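Osmolarity sensor protein EnvZ (Escherichia coli, PDB 5XGA) is a sensor histidine kinase that responds to osmolarity, its periplasmic domain probably taking part in sensing and here holding the detergent CHAPS. Local coordinates at residues L55-L66 with W101-V112. Residues are numbered along the deposited sequence; the frame is centred on the assembly and turned at random.
Sequences LYSNEAAEEAGL and WLKTWLSPNIWV. With CPS (3-[(3-cholamidopropyl)dimethylammonio]-1-propanesulfonate), chain B.
Leu-66 lays CD2 over one face of the Trp-111 indole, 3.6 Å from the centroid of the five-membered ring, while Lys-103 CE lies over the opposite face, toward its rim. Leu-66 CG stands anti to the backbone N (chi1 176°), which brings CD1 back against CB of Trp-101. Leu-66 N and CA lie over one face of the Trp-101 indole. Trp-101 turns the edge of its six-membered ring to the Tyr-56 face, CH2 over the centre, an edge-to-face pair with planes 71° apart. Ala-61 CB fills the corner between the tryptophans, 3.8 Å from both Trp-101 CZ3 and Trp-111 CD1. The Lys-103 chain bends at chi3 (-87°), and Lys-103 NZ donates to Asn-58 OD1 at 2.6 Å and also to Pro-108 O, joining the first turn of helix 58-64 to the hairpin turn. Replacing Trp-111 by an alanine is likely to leave Leu-66 CD2 and Lys-103 CE facing a gap. Tyr-56 N to Trp-111 O and Trp-111 N to Tyr-56 O, both 2.8 Å, make an antiparallel hydrogen-bonded pair. Across the sheet from these aromatics, Leu-55 CD2 meets Val-112 CG2 at 3.9 Å, and both touch the CHAPS steroid, which Thr-104 OG1 and Ser-107 OG hydrogen-bond. Strand 54-57 is outermost in the antiparallel sheet, beside strand 110-115, with helix 58-64 folded over the tryptophan face; strand 99-104 follows, then strand 87-92, whose Glu-92 takes the Trp-101 NE1 bond.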
ATOM      1  N   LEU A  55      -7.533  -4.351   6.888  1.00 20.78           N
ATOM      2  CA  LEU A  55      -8.618  -3.731   6.122  1.00 24.04           C
ATOM      3  C   LEU A  55      -9.648  -3.114   7.054  1.00 25.21           C
ATOM      4  O   LEU A  55     -10.140  -3.781   7.964  1.00 25.80           O
ATOM      5  CB  LEU A  55      -9.306  -4.752   5.218  1.00 17.35           C
ATOM      6  CG  LEU A  55      -8.412  -5.520   4.253  1.00 22.41           C
ATOM      7  CD1 LEU A  55      -9.269  -6.431   3.369  1.00 23.80           C
ATOM      8  CD2 LEU A  55      -7.602  -4.549   3.397  1.00 19.68           C
ATOM      9  N   TYR A  56      -9.975  -1.849   6.808  1.00 22.27           N
ATOM     10  CA  TYR A  56     -10.896  -1.082   7.649  1.00 25.45           C
ATOM     11  C   TYR A  56     -12.105  -0.572   6.880  1.00 31.05           C
ATOM     12  O   TYR A  56     -11.971  -0.112   5.753  1.00 27.04           O
ATOM     13  CB  TYR A  56     -10.187   0.120   8.257  1.00 27.86           C
ATOM     14  CG  TYR A  56      -9.292  -0.183   9.428  1.00 24.25           C
ATOM     15  CD1 TYR A  56      -8.106  -0.889   9.261  1.00 23.73           C
ATOM     16  CD2 TYR A  56      -9.616   0.269  10.696  1.00 30.01           C
ATOM     17  CE1 TYR A  56      -7.274  -1.149  10.339  1.00 23.26           C
ATOM     18  CE2 TYR A  56      -8.793   0.006  11.784  1.00 28.32           C
ATOM     19  CZ  TYR A  56      -7.626  -0.702  11.598  1.00 25.90           C
ATOM     20  OH  TYR A  56      -6.803  -0.951  12.686  1.00 25.65           O
ATOM     21  N   SER A  57     -13.279  -0.629   7.502  1.00 30.66           N
ATOM     22  CA  SER A  57     -14.426   0.123   6.996  1.00 34.16           C
ATOM     23  C   SER A  57     -14.146   1.604   7.179  1.00 27.36           C
ATOM     24  O   SER A  57     -13.290   1.978   7.975  1.00 28.81           O
ATOM     25  CB  SER A  57     -15.712  -0.262   7.733  1.00 35.09           C
ATOM     26  OG  SER A  57     -15.639   0.135   9.086  1.00 33.32           O
ATOM     27  N   ASN A  58     -14.874   2.450   6.455  1.00 34.47           N
ATOM     28  CA  ASN A  58     -14.735   3.900   6.600  1.00 36.61           C
ATOM     29  C   ASN A  58     -14.908   4.353   8.045  1.00 39.13           C
ATOM     30  O   ASN A  58     -14.135   5.177   8.555  1.00 35.78           O
ATOM     31  CB  ASN A  58     -15.743   4.627   5.697  1.00 39.33           C
ATOM     32  CG  ASN A  58     -15.500   4.352   4.228  1.00 44.36           C
ATOM     33  OD1 ASN A  58     -14.359   4.151   3.815  1.00 38.86           O
ATOM     34  ND2 ASN A  58     -16.565   4.330   3.433  1.00 42.95           N
ATOM     35  N   GLU A  59     -15.922   3.804   8.704  1.00 40.37           N
ATOM     36  CA  GLU A  59     -16.242   4.187  10.077  1.00 40.65           C
ATOM     37  C   GLU A  59     -15.107   3.794  11.025  1.00 43.93           C
ATOM     38  O   GLU A  59     -14.605   4.628  11.786  1.00 43.76           O
ATOM     39  CB  GLU A  59     -17.560   3.538  10.519  1.00 43.83           C
ATOM     40  CG  GLU A  59     -17.941   3.802  11.975  1.00 58.31           C
ATOM     41  CD  GLU A  59     -19.149   2.988  12.427  1.00 63.61           C
ATOM     42  OE1 GLU A  59     -20.053   2.756  11.597  1.00 61.75           O
ATOM     43  OE2 GLU A  59     -19.188   2.577  13.609  1.00 63.86           O
ATOM     44  N   ALA A  60     -14.697   2.528  10.956  1.00 41.49           N
ATOM     45  CA  ALA A  60     -13.631   2.000  11.806  1.00 34.47           C
ATOM     46  C   ALA A  60     -12.327   2.738  11.585  1.00 36.15           C
ATOM     47  O   ALA A  60     -11.624   3.074  12.539  1.00 39.30           O
ATOM     48  CB  ALA A  60     -13.445   0.525  11.551  1.00 31.32           C
ATOM     49  N   ALA A  61     -12.001   2.991  10.321  1.00 31.86           N
ATOM     50  CA  ALA A  61     -10.776   3.709   9.979  1.00 28.26           C
ATOM     51  C   ALA A  61     -10.723   5.076  10.636  1.00 33.76           C
ATOM     52  O   ALA A  61      -9.692   5.479  11.184  1.00 33.85           O
ATOM     53  CB  ALA A  61     -10.655   3.867   8.484  1.00 32.75           C
ATOM     54  N   GLU A  62     -11.834   5.797  10.554  1.00 36.05           N
ATOM     55  CA  GLU A  62     -11.887   7.156  11.072  1.00 48.37           C
ATOM     56  C   GLU A  62     -11.611   7.179  12.572  1.00 49.78           C
ATOM     57  O   GLU A  62     -11.284   8.220  13.136  1.00 60.47           O
ATOM     58  CB  GLU A  62     -13.241   7.799  10.748  1.00 45.95           C
ATOM     59  CG  GLU A  62     -13.419   8.109   9.257  1.00 50.52           C
ATOM     60  CD  GLU A  62     -14.748   8.779   8.937  1.00 70.56           C
ATOM     61  OE1 GLU A  62     -15.752   8.472   9.616  1.00 75.03           O
ATOM     62  OE2 GLU A  62     -14.793   9.615   8.007  1.00 73.65           O
ATOM     63  N   GLU A  63     -11.703   6.021  13.212  1.00 49.53           N
ATOM     64  CA  GLU A  63     -11.443   5.933  14.646  1.00 49.14           C
ATOM     65  C   GLU A  63     -10.078   5.314  14.979  1.00 54.27           C
ATOM     66  O   GLU A  63      -9.578   5.478  16.090  1.00 60.66           O
ATOM     67  CB  GLU A  63     -12.566   5.134  15.327  1.00 55.41           C
ATOM     68  CG  GLU A  63     -13.962   5.735  15.136  1.00 55.80           C
ATOM     69  CD  GLU A  63     -15.083   4.816  15.602  1.00 62.23           C
ATOM     70  OE1 GLU A  63     -14.782   3.724  16.136  1.00 59.67           O
ATOM     71  OE2 GLU A  63     -16.267   5.183  15.425  1.00 61.56           O
ATOM     72  N   ALA A  64      -9.462   4.622  14.028  1.00 40.22           N
ATOM     73  CA  ALA A  64      -8.274   3.833  14.349  1.00 41.07           C
ATOM     74  C   ALA A  64      -6.959   4.553  14.044  1.00 45.04           C
ATOM     75  O   ALA A  64      -5.873   4.038  14.347  1.00 44.95           O
ATOM     76  CB  ALA A  64      -8.317   2.518  13.619  1.00 42.08           C
ATOM     77  N   GLY A  65      -7.054   5.736  13.447  1.00 34.06           N
ATOM     78  CA  GLY A  65      -5.872   6.528  13.151  1.00 33.92           C
ATOM     79  C   GLY A  65      -6.000   7.349  11.882  1.00 33.94           C
ATOM     80  O   GLY A  65      -5.218   8.268  11.641  1.00 33.86           O
ATOM     81  N   LEU A  66      -6.986   7.009  11.064  1.00 30.89           N
ATOM     82  CA  LEU A  66      -7.191   7.707   9.804  1.00 31.61           C
ATOM     83  C   LEU A  66      -7.435   9.193  10.030  1.00 36.43           C
ATOM     84  O   LEU A  66      -7.015  10.030   9.240  1.00 34.65           O
ATOM     85  CB  LEU A  66      -8.363   7.096   9.044  1.00 28.64           C
ATOM     86  CG  LEU A  66      -8.718   7.819   7.746  1.00 34.85           C
ATOM     87  CD1 LEU A  66      -7.552   7.762   6.775  1.00 33.70           C
ATOM     88  CD2 LEU A  66      -9.965   7.217   7.137  1.00 31.60           C
ATOM     89  N   TRP A 101      -2.150   4.922   5.123  1.00 18.60           N
ATOM     90  CA  TRP A 101      -3.551   4.622   4.885  1.00 17.06           C
ATOM     91  C   TRP A 101      -3.800   4.795   3.389  1.00 20.05           C
ATOM     92  O   TRP A 101      -3.474   5.836   2.832  1.00 18.74           O
ATOM     93  CB  TRP A 101      -4.460   5.545   5.703  1.00 18.95           C
ATOM     94  CG  TRP A 101      -4.421   5.265   7.177  1.00 21.84           C
ATOM     95  CD1 TRP A 101      -3.550   5.784   8.096  1.00 27.66           C
ATOM     96  CD2 TRP A 101      -5.299   4.396   7.899  1.00 19.15           C
ATOM     97  NE1 TRP A 101      -3.827   5.280   9.346  1.00 21.85           N
ATOM     98  CE2 TRP A 101      -4.903   4.429   9.249  1.00 26.81           C
ATOM     99  CE3 TRP A 101      -6.385   3.592   7.531  1.00 23.40           C
ATOM    100  CZ2 TRP A 101      -5.555   3.689  10.234  1.00 27.41           C
ATOM    101  CZ3 TRP A 101      -7.033   2.858   8.506  1.00 28.64           C
ATOM    102  CH2 TRP A 101      -6.615   2.908   9.844  1.00 24.46           C
ATOM    103  N   LEU A 102      -4.361   3.765   2.762  1.00 21.79           N
ATOM    104  CA  LEU A 102      -4.476   3.680   1.313  1.00 24.90           C
ATOM    105  C   LEU A 102      -5.908   3.333   0.927  1.00 25.73           C
ATOM    106  O   LEU A 102      -6.502   2.419   1.500  1.00 21.06           O
ATOM    107  CB  LEU A 102      -3.503   2.617   0.766  1.00 21.35           C
ATOM    108  CG  LEU A 102      -3.670   2.174  -0.681  1.00 29.50           C
ATOM    109  CD1 LEU A 102      -3.246   3.281  -1.642  1.00 26.74           C
ATOM    110  CD2 LEU A 102      -2.897   0.904  -0.962  1.00 26.56           C
ATOM    111  N   LYS A 103      -6.463   4.081  -0.026  1.00 24.82           N
ATOM    112  CA  LYS A 103      -7.743   3.744  -0.621  1.00 21.14           C
ATOM    113  C   LYS A 103      -7.598   3.810  -2.141  1.00 21.15           C
ATOM    114  O   LYS A 103      -6.921   4.699  -2.660  1.00 23.11           O
ATOM    115  CB  LYS A 103      -8.849   4.695  -0.125  1.00 22.58           C
ATOM    116  CG  LYS A 103     -10.224   4.374  -0.703  1.00 27.41           C
ATOM    117  CD  LYS A 103     -11.343   5.160  -0.033  1.00 29.49           C
ATOM    118  CE  LYS A 103     -11.867   4.436   1.215  1.00 33.59           C
ATOM    119  NZ  LYS A 103     -13.113   5.089   1.722  1.00 35.00           N
ATOM    120  N   THR A 104      -8.198   2.856  -2.851  1.00 23.78           N
ATOM    121  CA  THR A 104      -8.109   2.845  -4.317  1.00 24.92           C
ATOM    122  C   THR A 104      -9.464   2.765  -4.966  1.00 28.26           C
ATOM    123  O   THR A 104     -10.459   2.449  -4.315  1.00 26.34           O
ATOM    124  CB  THR A 104      -7.290   1.659  -4.874  1.00 20.98           C
ATOM    125  OG1 THR A 104      -8.124   0.489  -4.939  1.00 26.32           O
ATOM    126  CG2 THR A 104      -6.023   1.395  -4.037  1.00 21.82           C
ATOM    127  N   TRP A 105      -9.479   3.012  -6.271  1.00 28.34           N
ATOM    128  CA  TRP A 105     -10.728   3.059  -7.021  1.00 33.61           C
ATOM    129  C   TRP A 105     -11.386   1.687  -7.051  1.00 33.13           C
ATOM    130  O   TRP A 105     -12.596   1.583  -7.259  1.00 35.20           O
ATOM    131  CB  TRP A 105     -10.480   3.562  -8.446  1.00 27.12           C
ATOM    132  CG  TRP A 105      -9.870   2.524  -9.361  1.00 29.58           C
ATOM    133  CD1 TRP A 105     -10.506   1.846 -10.362  1.00 33.38           C
ATOM    134  CD2 TRP A 105      -8.517   2.048  -9.353  1.00 27.74           C
ATOM    135  NE1 TRP A 105      -9.631   0.982 -10.982  1.00 33.46           N
ATOM    136  CE2 TRP A 105      -8.404   1.085 -10.381  1.00 36.46           C
ATOM    137  CE3 TRP A 105      -7.389   2.339  -8.577  1.00 27.86           C
ATOM    138  CZ2 TRP A 105      -7.210   0.409 -10.653  1.00 31.49           C
ATOM    139  CZ3 TRP A 105      -6.202   1.672  -8.848  1.00 30.77           C
ATOM    140  CH2 TRP A 105      -6.122   0.717  -9.880  1.00 35.04           C
ATOM    141  N   LEU A 106     -10.576   0.648  -6.831  1.00 30.09           N
ATOM    142  CA  LEU A 106     -11.020  -0.749  -6.854  1.00 35.05           C
ATOM    143  C   LEU A 106     -11.922  -1.119  -5.678  1.00 36.45           C
ATOM    144  O   LEU A 106     -12.803  -1.969  -5.807  1.00 38.94           O
ATOM    145  CB  LEU A 106      -9.809  -1.693  -6.866  1.00 35.23           C
ATOM    146  CG  LEU A 106      -8.858  -1.723  -8.063  1.00 36.58           C
ATOM    147  CD1 LEU A 106      -7.573  -2.453  -7.687  1.00 43.79           C
ATOM    148  CD2 LEU A 106      -9.504  -2.380  -9.277  1.00 36.62           C
ATOM    149  N   SER A 107     -11.696  -0.500  -4.527  1.00 32.16           N
ATOM    150  CA  SER A 107     -12.494  -0.789  -3.336  1.00 32.02           C
ATOM    151  C   SER A 107     -12.757   0.475  -2.559  1.00 35.08           C
ATOM    152  O   SER A 107     -12.153   0.700  -1.512  1.00 33.79           O
ATOM    153  CB  SER A 107     -11.789  -1.808  -2.438  1.00 36.87           C
ATOM    154  OG  SER A 107     -11.510  -2.998  -3.143  1.00 41.75           O
ATOM    155  N   PRO A 108     -13.665   1.308  -3.070  1.00 38.33           N
ATOM    156  CA  PRO A 108     -13.908   2.659  -2.559  1.00 30.83           C
ATOM    157  C   PRO A 108     -14.403   2.709  -1.120  1.00 32.87           C
ATOM    158  O   PRO A 108     -14.318   3.770  -0.497  1.00 29.01           O
ATOM    159  CB  PRO A 108     -14.982   3.203  -3.515  1.00 40.81           C
ATOM    160  CG  PRO A 108     -15.584   2.014  -4.149  1.00 39.44           C
ATOM    161  CD  PRO A 108     -14.500   1.001  -4.244  1.00 35.38           C
ATOM    162  N   ASN A 109     -14.906   1.594  -0.597  1.00 32.94           N
ATOM    163  CA  ASN A 109     -15.409   1.579   0.779  1.00 32.86           C
ATOM    164  C   ASN A 109     -14.493   0.854   1.775  1.00 35.55           C
ATOM    165  O   ASN A 109     -14.904   0.580   2.900  1.00 34.67           O
ATOM    166  CB  ASN A 109     -16.803   0.951   0.824  1.00 39.38           C
ATOM    167  CG  ASN A 109     -17.837   1.769   0.073  1.00 45.46           C
ATOM    168  OD1 ASN A 109     -17.951   2.985   0.261  1.00 46.40           O
ATOM    169  ND2 ASN A 109     -18.588   1.105  -0.795  1.00 50.08           N
ATOM    170  N   ILE A 110     -13.263   0.558   1.354  1.00 30.52           N
ATOM    171  CA  ILE A 110     -12.256  -0.079   2.216  1.00 30.52           C
ATOM    172  C   ILE A 110     -11.012   0.803   2.354  1.00 32.82           C
ATOM    173  O   ILE A 110     -10.468   1.283   1.354  1.00 28.19           O
ATOM    174  CB  ILE A 110     -11.813  -1.469   1.665  1.00 31.94           C
ATOM    175  CG1 ILE A 110     -12.985  -2.447   1.637  1.00 32.51           C
ATOM    176  CG2 ILE A 110     -10.652  -2.043   2.477  1.00 29.76           C
ATOM    177  CD1 ILE A 110     -13.652  -2.630   2.990  1.00 40.36           C
ATOM    178  N   TRP A 111     -10.560   1.015   3.586  1.00 23.89           N
ATOM    179  CA  TRP A 111      -9.246   1.592   3.812  1.00 27.43           C
ATOM    180  C   TRP A 111      -8.220   0.493   4.087  1.00 27.78           C
ATOM    181  O   TRP A 111      -8.467  -0.422   4.878  1.00 26.39           O
ATOM    182  CB  TRP A 111      -9.273   2.577   4.979  1.00 29.81           C
ATOM    183  CG  TRP A 111      -9.788   3.933   4.604  1.00 30.27           C
ATOM    184  CD1 TRP A 111     -11.058   4.402   4.772  1.00 33.67           C
ATOM    185  CD2 TRP A 111      -9.045   4.995   3.995  1.00 30.96           C
ATOM    186  NE1 TRP A 111     -11.150   5.696   4.314  1.00 28.79           N
ATOM    187  CE2 TRP A 111      -9.925   6.084   3.831  1.00 30.82           C
ATOM    188  CE3 TRP A 111      -7.717   5.135   3.573  1.00 25.94           C
ATOM    189  CZ2 TRP A 111      -9.528   7.288   3.253  1.00 28.82           C
ATOM    190  CZ3 TRP A 111      -7.320   6.337   3.011  1.00 25.80           C
ATOM    191  CH2 TRP A 111      -8.227   7.392   2.844  1.00 31.36           C
ATOM    192  N   VAL A 112      -7.069   0.594   3.440  1.00 23.25           N
ATOM    193  CA  VAL A 112      -5.966  -0.338   3.663  1.00 23.60           C
ATOM    194  C   VAL A 112      -4.972   0.295   4.628  1.00 25.22           C
ATOM    195  O   VAL A 112      -4.443   1.376   4.352  1.00 21.21           O
ATOM    196  CB  VAL A 112      -5.267  -0.703   2.329  1.00 23.58           C
ATOM    197  CG1 VAL A 112      -3.989  -1.461   2.569  1.00 25.59           C
ATOM    198  CG2 VAL A 112      -6.217  -1.507   1.432  1.00 23.08           C
TER
HETATM  199  C1  CPS B 201      -5.820  -3.813  -2.740  1.00 32.74           C
HETATM  200  C2  CPS B 201      -6.681  -4.855  -2.065  1.00 30.99           C
HETATM  201  C3  CPS B 201      -6.703  -6.237  -4.205  1.00 30.45           C
HETATM  202  C4  CPS B 201      -7.526  -7.041  -5.184  1.00 26.03           C
HETATM  203  C5  CPS B 201      -8.339  -8.083  -4.490  1.00 28.35           C
HETATM  204  C6  CPS B 201      -9.160  -7.398  -3.429  1.00 29.46           C
HETATM  205  C7  CPS B 201     -10.118  -8.427  -2.909  1.00 30.61           C
HETATM  206  C8  CPS B 201     -10.432  -9.202  -4.169  1.00 33.34           C
HETATM  207  C9  CPS B 201      -9.482  -8.712  -5.261  1.00 26.69           C
HETATM  208  C10 CPS B 201      -7.370  -9.132  -3.961  1.00 28.48           C
HETATM  209  C11 CPS B 201      -5.740  -5.861  -1.445  1.00 33.91           C
HETATM  210  C12 CPS B 201      -6.636  -2.653  -3.278  1.00 28.58           C
HETATM  211  C13 CPS B 201      -7.385  -1.994  -2.148  1.00 26.16           C
HETATM  212  C14 CPS B 201      -8.342  -3.014  -1.551  1.00 24.08           C
HETATM  213  C15 CPS B 201      -7.569  -4.191  -1.010  1.00 33.50           C
HETATM  214  C16 CPS B 201      -8.513  -5.164  -0.325  1.00 28.15           C
HETATM  215  C17 CPS B 201      -9.277  -6.048  -1.309  1.00 28.89           C
HETATM  216  C18 CPS B 201      -8.349  -6.671  -2.373  1.00 29.23           C
HETATM  217  C19 CPS B 201      -7.522  -5.622  -3.079  1.00 26.44           C
HETATM  218  C20 CPS B 201      -9.174  -9.819  -6.292  1.00 36.82           C
HETATM  219  C21 CPS B 201      -8.052  -9.512  -7.289  1.00 32.93           C
HETATM  220  C22 CPS B 201     -10.433 -10.258  -7.034  1.00 41.06           C
HETATM  221  C23 CPS B 201     -10.342 -11.530  -7.859  1.00 53.99           C
HETATM  222  C24 CPS B 201     -11.710 -12.197  -7.937  1.00 66.55           C
HETATM  223  C25 CPS B 201     -13.144 -14.091  -7.281  1.00 78.87           C
HETATM  224  C26 CPS B 201     -13.148 -15.355  -6.399  1.00 87.41           C
HETATM  225  C27 CPS B 201     -14.503 -16.080  -6.305  1.00 90.01           C
HETATM  226  C28 CPS B 201     -13.703 -18.308  -6.599  1.00 81.85           C
HETATM  227  C29 CPS B 201     -13.655 -17.334  -4.433  1.00 78.64           C
HETATM  228  C30 CPS B 201     -15.789 -17.852  -5.335  1.00 84.82           C
HETATM  229  N1  CPS B 201     -11.872 -13.351  -7.286  1.00 78.32           N
HETATM  230  N2  CPS B 201     -14.420 -17.417  -5.680  1.00 88.92           N
HETATM  231  O1  CPS B 201     -12.633 -11.713  -8.580  1.00 70.28           O
HETATM  232  O2  CPS B 201      -8.030  -0.820  -2.641  1.00 28.18           O
HETATM  233  O3  CPS B 201     -10.375  -5.326  -1.868  1.00 26.13           O
HETATM  234  O4  CPS B 201      -8.407  -6.157  -5.825  1.00 27.49           O
HETATM  235  O   HOH W   1     -16.855   1.364   4.642  1.00 39.95           O